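Local coordinates for protein TbiB1 (Thermobaculum terrenum, PDB 5V1V) that binds the leader peptide of a lasso-peptide precursor, probably to present that precursor for processing during RiPP biosynthesis, at residues I39-V53 and R64-L78. Numbering follows the deposited sequence. Where two conformers were deposited one is given.
With ZN (zinc ion), chain F; ZN (zinc ion), chain E.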
# COMPACT_ATOMS: atom_id res chain seq x y z
N ILE A 39 -3.76 3.14 2.38
CA ILE A 39 -2.51 2.71 3.00
C ILE A 39 -1.31 3.28 2.24
O ILE A 39 -0.38 3.79 2.86
CB ILE A 39 -2.43 1.17 3.12
CG1 ILE A 39 -3.49 0.69 4.11
CG2 ILE A 39 -1.03 0.76 3.55
CD1 ILE A 39 -3.78 -0.79 4.01
N TRP A 40 -1.33 3.22 0.91
CA TRP A 40 -0.22 3.77 0.14
C TRP A 40 -0.03 5.25 0.42
O TRP A 40 1.10 5.72 0.63
CB TRP A 40 -0.45 3.51 -1.35
CG TRP A 40 0.73 3.92 -2.18
CD1 TRP A 40 0.88 5.09 -2.87
CD2 TRP A 40 1.95 3.17 -2.37
NE1 TRP A 40 2.10 5.11 -3.48
CE2 TRP A 40 2.77 3.95 -3.21
CE3 TRP A 40 2.41 1.92 -1.95
CZ2 TRP A 40 4.04 3.53 -3.62
CZ3 TRP A 40 3.68 1.50 -2.36
CH2 TRP A 40 4.47 2.31 -3.19
N SER A 41 -1.13 6.00 0.46
CA SER A 41 -1.05 7.43 0.74
C SER A 41 -0.42 7.71 2.11
O SER A 41 0.36 8.65 2.26
CB SER A 41 -2.43 8.08 0.63
OG SER A 41 -2.90 8.02 -0.70
N LEU A 42 -0.76 6.88 3.10
CA LEU A 42 -0.17 7.01 4.43
C LEU A 42 1.32 6.66 4.43
O LEU A 42 2.12 7.32 5.09
CB LEU A 42 -0.94 6.16 5.44
CG LEU A 42 -2.37 6.63 5.73
CD1 LEU A 42 -3.25 5.49 6.22
CD2 LEU A 42 -2.37 7.79 6.72
N LEU A 43 1.70 5.62 3.67
CA LEU A 43 3.12 5.30 3.50
C LEU A 43 3.87 6.46 2.84
O LEU A 43 5.00 6.78 3.22
CB LEU A 43 3.30 4.02 2.68
CG LEU A 43 2.91 2.72 3.36
CD1 LEU A 43 2.84 1.62 2.31
CD2 LEU A 43 3.87 2.34 4.49
N GLU A 44 3.25 7.10 1.86
CA GLU A 44 3.84 8.27 1.20
C GLU A 44 4.16 9.39 2.19
O GLU A 44 5.14 10.12 2.01
CB GLU A 44 2.94 8.78 0.09
CG GLU A 44 2.89 7.86 -1.11
CD GLU A 44 1.97 8.34 -2.21
OE1 GLU A 44 0.80 8.66 -1.93
OE2 GLU A 44 2.41 8.38 -3.38
N GLU A 45 3.35 9.49 3.24
CA GLU A 45 3.52 10.49 4.30
C GLU A 45 4.53 10.06 5.37
O GLU A 45 4.79 10.81 6.32
CB GLU A 45 2.17 10.80 4.97
CG GLU A 45 1.17 11.49 4.06
CD GLU A 45 -0.26 11.35 4.56
OE1 GLU A 45 -0.47 10.86 5.69
OE2 GLU A 45 -1.19 11.71 3.80
N GLY A 46 5.06 8.85 5.24
CA GLY A 46 6.01 8.33 6.21
C GLY A 46 5.37 7.83 7.49
O GLY A 46 6.02 7.75 8.53
N LYS A 47 4.08 7.48 7.42
CA LYS A 47 3.38 6.95 8.59
C LYS A 47 3.88 5.54 8.91
O LYS A 47 4.08 4.74 8.01
CB LYS A 47 1.86 6.95 8.37
CG LYS A 47 1.23 8.31 8.08
CD LYS A 47 1.23 9.22 9.29
CE LYS A 47 0.66 10.58 8.91
NZ LYS A 47 1.14 11.66 9.82
N ARG A 48 4.10 5.27 10.19
CA ARG A 48 4.58 3.95 10.65
C ARG A 48 3.42 2.96 10.68
O ARG A 48 2.26 3.38 10.74
CB ARG A 48 5.18 4.07 12.04
CG ARG A 48 6.34 5.05 12.12
CD ARG A 48 6.73 5.35 13.56
NE ARG A 48 7.31 4.20 14.25
CZ ARG A 48 8.56 3.77 14.09
NH1 ARG A 48 9.39 4.38 13.25
NH2 ARG A 48 8.98 2.71 14.77
N PRO A 49 3.71 1.64 10.67
CA PRO A 49 2.63 0.66 10.75
C PRO A 49 1.59 0.92 11.84
O PRO A 49 0.41 0.84 11.53
CB PRO A 49 3.38 -0.66 10.96
CG PRO A 49 4.63 -0.47 10.18
CD PRO A 49 5.01 0.98 10.38
N GLU A 50 2.00 1.26 13.07
CA GLU A 50 1.04 1.59 14.15
C GLU A 50 0.10 2.71 13.74
O GLU A 50 -1.11 2.63 13.97
CB GLU A 50 1.76 1.98 15.45
CG GLU A 50 0.84 2.47 16.58
CD GLU A 50 -0.04 1.36 17.12
OE1 GLU A 50 0.29 0.18 16.90
OE2 GLU A 50 -1.06 1.66 17.79
N GLU A 51 0.67 3.76 13.15
CA GLU A 51 -0.10 4.92 12.70
C GLU A 51 -1.08 4.53 11.60
O GLU A 51 -2.20 5.03 11.55
CB GLU A 51 0.81 6.02 12.18
CG GLU A 51 1.75 6.59 13.22
CD GLU A 51 2.56 7.74 12.69
OE1 GLU A 51 2.24 8.89 13.04
OE2 GLU A 51 3.52 7.49 11.92
N ILE A 52 -0.65 3.64 10.70
CA ILE A 52 -1.50 3.20 9.61
C ILE A 52 -2.67 2.38 10.17
O ILE A 52 -3.81 2.60 9.80
CB ILE A 52 -0.72 2.40 8.55
CG1 ILE A 52 0.33 3.31 7.89
CG2 ILE A 52 -1.67 1.80 7.53
CD1 ILE A 52 1.31 2.57 6.99
N VAL A 53 -2.38 1.45 11.08
CA VAL A 53 -3.43 0.69 11.74
C VAL A 53 -4.45 1.65 12.37
O VAL A 53 -5.65 1.51 12.18
CB VAL A 53 -2.86 -0.30 12.79
CG1 VAL A 53 -3.98 -0.92 13.61
CG2 VAL A 53 -2.02 -1.38 12.12
N ARG A 64 -9.66 -3.78 14.81
CA ARG A 64 -8.20 -3.71 14.80
C ARG A 64 -7.49 -5.02 14.39
O ARG A 64 -6.57 -4.97 13.59
CB ARG A 64 -7.67 -3.17 16.14
CG ARG A 64 -6.16 -2.99 16.20
CD ARG A 64 -5.73 -2.48 17.57
NE ARG A 64 -4.37 -1.95 17.51
CZ ARG A 64 -4.07 -0.68 17.22
NH1 ARG A 64 -5.03 0.20 16.97
NH2 ARG A 64 -2.80 -0.30 17.20
N PRO A 65 -7.93 -6.19 14.91
CA PRO A 65 -7.27 -7.43 14.49
C PRO A 65 -7.29 -7.67 12.98
O PRO A 65 -6.30 -8.13 12.42
CB PRO A 65 -8.05 -8.51 15.24
CG PRO A 65 -8.50 -7.82 16.49
CD PRO A 65 -8.86 -6.44 16.03
N THR A 66 -8.41 -7.35 12.34
CA THR A 66 -8.53 -7.53 10.90
C THR A 66 -7.58 -6.59 10.19
O THR A 66 -6.89 -7.00 9.24
CB THR A 66 -9.98 -7.28 10.43
OG1 THR A 66 -10.82 -8.31 10.95
CG2 THR A 66 -10.08 -7.29 8.91
N VAL A 67 -7.52 -5.34 10.64
CA VAL A 67 -6.62 -4.36 10.03
C VAL A 67 -5.16 -4.82 10.16
O VAL A 67 -4.40 -4.75 9.20
CB VAL A 67 -6.77 -2.95 10.63
CG1 VAL A 67 -5.76 -2.00 10.02
CG2 VAL A 67 -8.19 -2.44 10.41
N GLU A 68 -4.78 -5.29 11.34
CA GLU A 68 -3.41 -5.75 11.58
C GLU A 68 -3.03 -6.92 10.67
O GLU A 68 -1.98 -6.90 10.03
CB GLU A 68 -3.20 -6.15 13.04
CG GLU A 68 -3.22 -4.99 14.03
CD GLU A 68 -3.16 -5.46 15.47
OE1 GLU A 68 -4.01 -6.29 15.87
OE2 GLU A 68 -2.25 -5.02 16.21
N ARG A 69 -3.90 -7.92 10.60
CA ARG A 69 -3.65 -9.10 9.76
C ARG A 69 -3.56 -8.71 8.29
O ARG A 69 -2.64 -9.13 7.58
CB ARG A 69 -4.75 -10.14 9.97
CG ARG A 69 -4.70 -10.85 11.32
CD ARG A 69 -5.74 -11.96 11.41
NE ARG A 69 -7.10 -11.46 11.21
CZ ARG A 69 -8.04 -11.36 12.15
NH1 ARG A 69 -7.80 -11.75 13.39
NH2 ARG A 69 -9.23 -10.88 11.83
N ASP A 70 -4.50 -7.88 7.84
CA ASP A 70 -4.53 -7.49 6.43
C ASP A 70 -3.35 -6.59 6.07
O ASP A 70 -2.79 -6.71 4.97
CB ASP A 70 -5.83 -6.77 6.09
CG ASP A 70 -7.03 -7.70 6.06
OD1 ASP A 70 -6.87 -8.93 6.21
OD2 ASP A 70 -8.15 -7.19 5.88
N LEU A 71 -2.99 -5.68 6.98
CA LEU A 71 -1.88 -4.77 6.72
C LEU A 71 -0.58 -5.54 6.60
O LEU A 71 0.20 -5.28 5.70
CB LEU A 71 -1.77 -3.69 7.80
CG LEU A 71 -0.63 -2.68 7.60
CD1 LEU A 71 -0.86 -1.86 6.33
CD2 LEU A 71 -0.50 -1.77 8.82
N ARG A 72 -0.36 -6.51 7.49
CA ARG A 72 0.87 -7.31 7.40
C ARG A 72 1.01 -7.95 6.02
O ARG A 72 2.07 -7.87 5.39
CB ARG A 72 0.91 -8.38 8.48
CG ARG A 72 2.22 -9.17 8.47
CD ARG A 72 2.24 -10.40 9.37
NE ARG A 72 1.75 -10.15 10.72
CZ ARG A 72 2.48 -9.68 11.73
NH1 ARG A 72 3.77 -9.37 11.56
NH2 ARG A 72 1.92 -9.51 12.92
N ASP A 73 -0.05 -8.60 5.55
CA ASP A 73 -0.01 -9.26 4.23
C ASP A 73 0.17 -8.26 3.09
O ASP A 73 0.90 -8.54 2.14
CB ASP A 73 -1.28 -10.10 3.99
CG ASP A 73 -1.28 -11.41 4.76
OD1 ASP A 73 -0.20 -11.94 5.09
OD2 ASP A 73 -2.39 -11.93 5.02
N PHE A 74 -0.47 -7.11 3.19
CA PHE A 74 -0.37 -6.10 2.15
C PHE A 74 1.05 -5.53 2.09
O PHE A 74 1.63 -5.41 1.01
CB PHE A 74 -1.40 -5.00 2.40
CG PHE A 74 -1.43 -3.94 1.36
CD1 PHE A 74 -1.87 -4.21 0.07
CD2 PHE A 74 -1.04 -2.65 1.68
CE1 PHE A 74 -1.91 -3.20 -0.89
CE2 PHE A 74 -1.09 -1.63 0.74
CZ PHE A 74 -1.52 -1.91 -0.55
N LEU A 75 1.60 -5.18 3.25
CA LEU A 75 2.98 -4.67 3.28
C LEU A 75 3.97 -5.72 2.76
O LEU A 75 4.90 -5.39 2.04
CB LEU A 75 3.37 -4.22 4.69
CG LEU A 75 2.58 -3.06 5.28
CD1 LEU A 75 3.14 -2.72 6.65
CD2 LEU A 75 2.61 -1.84 4.38
N ARG A 76 3.75 -6.99 3.11
CA ARG A 76 4.59 -8.06 2.59
C ARG A 76 4.49 -8.16 1.07
O ARG A 76 5.49 -8.38 0.41
CB ARG A 76 4.21 -9.39 3.21
CG ARG A 76 4.60 -9.54 4.67
CD ARG A 76 4.09 -10.86 5.25
NE ARG A 76 4.53 -12.02 4.47
CZ ARG A 76 5.77 -12.52 4.51
NH1 ARG A 76 6.70 -11.99 5.30
NH2 ARG A 76 6.07 -13.57 3.75
N ALA A 77 3.29 -7.95 0.52
CA ALA A 77 3.12 -8.01 -0.93
C ALA A 77 3.86 -6.86 -1.59
O ALA A 77 4.52 -7.05 -2.61
CB ALA A 77 1.64 -8.00 -1.30
N LEU A 78 3.78 -5.67 -1.00
CA LEU A 78 4.52 -4.53 -1.52
C LEU A 78 6.03 -4.79 -1.46
O LEU A 78 6.75 -4.51 -2.42
CB LEU A 78 4.18 -3.25 -0.76
CG LEU A 78 2.73 -2.76 -0.80
CD1 LEU A 78 2.59 -1.55 0.11
CD2 LEU A 78 2.30 -2.43 -2.23
ZN ZN F . -2.00 3.31 18.27
ZN ZN E . -0.05 9.88 -3.19
O HOH W 1 -0.96 10.87 -1.78
O HOH W 2 -3.73 2.60 19.09
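Val53 and Leu71 interlock as reciprocal knobs. Val53 drops into the hole formed by Arg64, Val67, Glu68 and Leu71, while Leu71 fills the one formed by Ile39, Pro49, Ile52 and Val53. Its two methyls divide the work: Leu71 CD2 meets Val53 CG2 at 3.7 Å, whereas CD1 turns to Ile39 CG2 at 3.8 Å, so one side chain bridges both helices of 39-53. The other branch of Val53, CG1, which lies anti to the backbone N (chi1 171°), sits over the centre of the Arg64 guanidinium, 3.6 Å from CZ. Extended from CG to NE, Arg64 crosses Val53 at about a right angle and brings NH2 to Glu50. In the Glu50 conformer given, the carboxylate and guanidinium planes are 38° apart and the salt-bridging bond from Arg64 NH2 to Glu50 OE2 is weak (2.7 Å, 125° at the hydrogen); a second conformer leaves this geometry less certain. There Glu50 OE2 also binds a zinc ion, at 2.0 Å, with Asp54 as a further ligand; Asp54 pairs with Arg64 NH1 too, tying the metal site to helix 64-80. Farther along, Ile39 CG2 reaches the edge of the Phe74 ring at CE2 (3.7 Å), and Leu43 and Leu78 meet tip to tip through their CD1 methyls (3.9 Å). Ile39 and Phe74 also pack on the bound peptide, so this buried three-helix interface runs up to the leader-binding surface, as in PqqD-like winged-helix RiPP recognition elements.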